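PDB 3SYJ: adhesion and penetration protein autotransporter from Haemophilus influenzae, which promotes bacterial adherence to and invasion of host cells, associates with itself to aggregate bacteria, and probably acts as a serine protease. Local coordinates for residues N708-A713 and T728-S733; I747-N752 and G764-T769. All coordinates share one frame; numbering follows the deposited sequence.

Contact 1 (N708-A713 and T728-S733)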
# COMPACT_ATOMS: atom_id res chain seq x y z
N ASN A 708 -19.15 1.36 0.52
CA ASN A 708 -19.21 1.48 1.96
C ASN A 708 -20.59 1.13 2.46
O ASN A 708 -21.58 1.72 2.03
CB ASN A 708 -18.83 2.88 2.40
CG ASN A 708 -17.35 3.12 2.38
OD1 ASN A 708 -16.77 3.55 3.37
ND2 ASN A 708 -16.72 2.81 1.25
N LEU A 709 -20.64 0.16 3.37
CA LEU A 709 -21.88 -0.22 4.02
C LEU A 709 -21.84 0.18 5.49
O LEU A 709 -20.85 -0.07 6.18
CB LEU A 709 -22.11 -1.73 3.90
CG LEU A 709 -22.04 -2.31 2.49
CD1 LEU A 709 -22.35 -3.79 2.53
CD2 LEU A 709 -23.02 -1.58 1.59
N THR A 710 -22.91 0.80 5.96
CA THR A 710 -23.02 1.17 7.37
C THR A 710 -24.35 0.68 7.93
O THR A 710 -25.17 0.13 7.19
CB THR A 710 -22.87 2.69 7.59
OG1 THR A 710 -23.95 3.39 6.96
CG2 THR A 710 -21.55 3.19 7.00
N ASP A 711 -24.55 0.86 9.23
CA ASP A 711 -25.79 0.46 9.88
C ASP A 711 -26.17 -0.97 9.54
O ASP A 711 -25.39 -1.88 9.77
CB ASP A 711 -26.90 1.44 9.51
CG ASP A 711 -26.45 2.88 9.59
OD1 ASP A 711 -25.93 3.28 10.66
OD2 ASP A 711 -26.60 3.62 8.59
N ASN A 712 -27.37 -1.16 9.00
CA ASN A 712 -27.83 -2.50 8.63
C ASN A 712 -27.79 -2.74 7.13
O ASN A 712 -28.42 -3.66 6.63
CB ASN A 712 -29.26 -2.73 9.12
CG ASN A 712 -29.35 -2.89 10.62
OD1 ASN A 712 -28.34 -2.82 11.32
ND2 ASN A 712 -30.56 -3.10 11.12
N ALA A 713 -27.05 -1.91 6.42
CA ALA A 713 -27.02 -1.98 4.96
C ALA A 713 -26.51 -3.32 4.42
O ALA A 713 -25.68 -3.98 5.04
CB ALA A 713 -26.22 -0.83 4.39
N THR A 728 -16.02 -1.69 2.35
CA THR A 728 -15.82 -1.39 3.76
C THR A 728 -17.13 -1.51 4.53
O THR A 728 -18.16 -0.97 4.11
CB THR A 728 -15.24 0.01 3.93
OG1 THR A 728 -14.01 0.10 3.21
CG2 THR A 728 -15.00 0.31 5.40
N LEU A 729 -17.11 -2.21 5.65
CA LEU A 729 -18.34 -2.48 6.37
C LEU A 729 -18.20 -2.10 7.83
O LEU A 729 -17.15 -2.30 8.44
CB LEU A 729 -18.73 -3.95 6.25
CG LEU A 729 -18.94 -4.48 4.84
CD1 LEU A 729 -17.61 -4.89 4.26
CD2 LEU A 729 -19.89 -5.66 4.87
N THR A 730 -19.28 -1.57 8.39
CA THR A 730 -19.31 -1.19 9.80
C THR A 730 -20.66 -1.58 10.37
O THR A 730 -21.54 -2.03 9.63
CB THR A 730 -19.12 0.32 9.97
OG1 THR A 730 -20.14 1.02 9.26
CG2 THR A 730 -17.76 0.75 9.45
N ASN A 731 -20.83 -1.41 11.67
CA ASN A 731 -22.11 -1.69 12.31
C ASN A 731 -22.54 -3.13 12.08
O ASN A 731 -21.78 -4.05 12.37
CB ASN A 731 -23.16 -0.70 11.81
CG ASN A 731 -22.80 0.74 12.13
OD1 ASN A 731 -22.54 1.07 13.29
ND2 ASN A 731 -22.78 1.60 11.12
N HIS A 732 -23.74 -3.33 11.55
CA HIS A 732 -24.23 -4.68 11.28
C HIS A 732 -24.46 -4.91 9.79
O HIS A 732 -25.33 -5.70 9.41
CB HIS A 732 -25.53 -4.96 12.04
CG HIS A 732 -25.38 -4.91 13.53
ND1 HIS A 732 -25.25 -3.72 14.23
CD2 HIS A 732 -25.36 -5.89 14.46
CE1 HIS A 732 -25.14 -3.98 15.52
NE2 HIS A 732 -25.21 -5.29 15.69
N SER A 733 -23.68 -4.23 8.95
CA SER A 733 -23.81 -4.35 7.50
C SER A 733 -23.36 -5.73 6.98
O SER A 733 -22.56 -6.41 7.62
CB SER A 733 -23.00 -3.26 6.82
OG SER A 733 -21.64 -3.34 7.21
O HOH W 1 -14.22 0.98 0.85
O HOH W 2 -26.66 -1.25 13.01
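Leu709 and Leu729 lie side by side on the same face of two parallel strands, one coil apart in the beta-solenoid. CD1 of Leu709 meets CD2 of Leu729 at 3.9 Å. Phe735 touches both leucines from strand 734-738. On the other face Asn708 runs alongside Thr728. The backbone bond from Leu709 N to Thr728 O is 2.8 Å and nearly straight, at 172°.

Both segments then make a type II' turn, from Thr710 to Ala713 and from Thr730 to Ser733. His732 N bonds to Asp711 O at 2.8 Å and ties one turn to the other. The threonines point the same way, with the methyl CG2 of Thr710 against OG1 of Thr730 (3.4 Å). Ser733 turns OG back between its own N and carbonyl carbon (chi1 58°), where it reaches Thr730 O at 2.8 Å. Its CB presses on CB of Leu709 at 3.4 Å, a tight fit. At the outer end the Asn712 amide stands steeply to the His732 ring, 78° between planes, and a water bridges OD1 of Asn712 and ND1 of His732. Two donors of Ser733, N and OG, converge on Thr730 O and hold its turn, while the leucines stay in the apolar interior.

Contact 2 (I747-N752 and G764-T769); sequences IRLSDN and GNVHLT
This contact pairs strands of two successive coils of the parallel beta-helix, or beta-solenoid, that forms the stalk of the Hap passenger domain. The strands are 747-749 and 766-768. They run parallel, 6° apart in direction, with their axes 4.8 Å from each other.

Four backbone hydrogen bonds join them. Ile747 N gives to Asn765 O at 2.8 Å, and His767 N gives to Ile747 O. Leu749 N gives to His767 O, and Thr769 N closes the ladder on Leu749 O at 3.1 Å. Each strand residue thus stacks over its counterpart in the next coil: Ile747 over Val766, Arg748 over His767, Leu749 over Leu768.

The aliphatic residues face the solenoid interior. The Leu749 side chain slants across that of Val766, its CD1 3.9 Å from Val766 CG1, and CD1 also approaches CG of Leu768. Leu729 of the preceding coil touches Ile747 and Leu749, while Phe774 of strand 773-777 touches Val766 and Leu768. The layers of the core are therefore continuous from coil to coil.

Arg748 and His767 hold the other face, side by side and pointing the same way. A bend at chi2 (90°) in Arg748 folds its chain along the imidazole. The guanidinium and ring planes are 30° apart, and CD2 of His767 lies over one guanidinium face, toward its rim. ND1 of His767 has a weak hydrogen bond to Gln786 O in the next coil. The nearby arginine would probably disfavour protonation of His767. CD2 of His767 lies 3.5 Å from CD of Arg748, and the methyl CG2 of Thr769 comes within 3.7 Å of Arg748 NH1.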
# COMPACT_ATOMS: atom_id res chain seq x y z
N ILE A 747 -11.55 -6.28 1.19
CA ILE A 747 -12.70 -6.18 2.07
C ILE A 747 -12.24 -5.87 3.48
O ILE A 747 -11.34 -6.52 4.01
CB ILE A 747 -13.50 -7.49 2.11
CG1 ILE A 747 -14.02 -7.83 0.71
CG2 ILE A 747 -14.64 -7.38 3.10
CD1 ILE A 747 -14.74 -9.16 0.64
N ARG A 748 -12.85 -4.86 4.09
CA ARG A 748 -12.45 -4.41 5.42
C ARG A 748 -13.67 -4.39 6.34
O ARG A 748 -14.56 -3.56 6.16
CB ARG A 748 -11.83 -3.01 5.32
CG ARG A 748 -11.59 -2.31 6.65
CD ARG A 748 -10.21 -2.61 7.21
NE ARG A 748 -9.95 -1.82 8.41
CZ ARG A 748 -10.39 -2.15 9.63
NH1 ARG A 748 -11.11 -3.26 9.80
NH2 ARG A 748 -10.11 -1.37 10.67
N LEU A 749 -13.71 -5.29 7.31
CA LEU A 749 -14.87 -5.40 8.19
C LEU A 749 -14.59 -4.96 9.62
O LEU A 749 -13.60 -5.38 10.21
CB LEU A 749 -15.41 -6.83 8.20
CG LEU A 749 -15.77 -7.45 6.86
CD1 LEU A 749 -14.57 -8.19 6.28
CD2 LEU A 749 -16.94 -8.40 7.04
N SER A 750 -15.47 -4.12 10.16
CA SER A 750 -15.39 -3.67 11.54
C SER A 750 -16.69 -3.96 12.29
O SER A 750 -17.66 -4.41 11.69
CB SER A 750 -15.11 -2.17 11.59
OG SER A 750 -13.90 -1.87 10.92
N ASP A 751 -16.69 -3.70 13.59
CA ASP A 751 -17.90 -3.83 14.41
C ASP A 751 -18.53 -5.22 14.32
O ASP A 751 -17.91 -6.22 14.64
CB ASP A 751 -18.92 -2.76 14.03
CG ASP A 751 -18.37 -1.34 14.18
OD1 ASP A 751 -17.63 -1.07 15.16
OD2 ASP A 751 -18.67 -0.49 13.31
N ASN A 752 -19.79 -5.26 13.88
CA ASN A 752 -20.53 -6.51 13.77
C ASN A 752 -20.88 -6.85 12.34
O ASN A 752 -21.82 -7.59 12.08
CB ASN A 752 -21.81 -6.43 14.59
CG ASN A 752 -21.56 -6.03 16.02
OD1 ASN A 752 -21.05 -6.82 16.82
ND2 ASN A 752 -21.91 -4.79 16.36
N GLY A 764 -8.11 -10.18 -3.71
CA GLY A 764 -7.73 -9.13 -2.77
C GLY A 764 -7.76 -9.64 -1.34
O GLY A 764 -8.01 -10.82 -1.11
N ASN A 765 -7.52 -8.75 -0.38
CA ASN A 765 -7.34 -9.17 1.00
C ASN A 765 -8.50 -8.83 1.94
O ASN A 765 -9.29 -7.93 1.67
CB ASN A 765 -6.04 -8.59 1.56
CG ASN A 765 -4.87 -8.80 0.61
OD1 ASN A 765 -4.64 -9.92 0.14
ND2 ASN A 765 -4.14 -7.73 0.33
N VAL A 766 -8.59 -9.58 3.03
CA VAL A 766 -9.63 -9.38 4.02
C VAL A 766 -9.03 -9.02 5.38
O VAL A 766 -8.03 -9.60 5.81
CB VAL A 766 -10.50 -10.64 4.17
CG1 VAL A 766 -11.60 -10.41 5.20
CG2 VAL A 766 -11.10 -11.04 2.83
N HIS A 767 -9.65 -8.06 6.05
CA HIS A 767 -9.14 -7.57 7.32
C HIS A 767 -10.33 -7.34 8.25
O HIS A 767 -11.18 -6.49 7.98
CB HIS A 767 -8.33 -6.30 7.07
CG HIS A 767 -7.83 -5.63 8.31
ND1 HIS A 767 -7.65 -6.30 9.50
CD2 HIS A 767 -7.44 -4.35 8.54
CE1 HIS A 767 -7.19 -5.46 10.42
NE2 HIS A 767 -7.06 -4.27 9.86
N LEU A 768 -10.41 -8.12 9.32
CA LEU A 768 -11.49 -8.00 10.29
C LEU A 768 -10.98 -7.49 11.63
O LEU A 768 -9.84 -7.74 12.00
CB LEU A 768 -12.16 -9.35 10.55
CG LEU A 768 -12.47 -10.33 9.42
CD1 LEU A 768 -11.21 -11.08 9.02
CD2 LEU A 768 -13.55 -11.29 9.88
N THR A 769 -11.85 -6.78 12.35
CA THR A 769 -11.58 -6.39 13.73
C THR A 769 -12.88 -6.48 14.50
O THR A 769 -13.92 -6.80 13.93
CB THR A 769 -11.05 -4.96 13.83
OG1 THR A 769 -12.09 -4.04 13.48
CG2 THR A 769 -9.86 -4.75 12.91

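Contacts 1 and 2 lie in the same stack of strands, separated by one pairing, that of 727-729 with 747-749. Their centres are 11 Å apart. Each has a buried aliphatic side and a partly exposed polar side, and the two interiors meet where Leu729 touches Ile747 and Leu749. Contact 2 has the longer strand ladder and an arginine packed against a histidine on its outer face. Contact 1 relies more on its paired turns, with a water bridge between Asn712 and His732. The turns also join the contacts directly: Asn731 N probably bonds to Asp751 OD2, and Asn752 N probably bonds to Asn731 O.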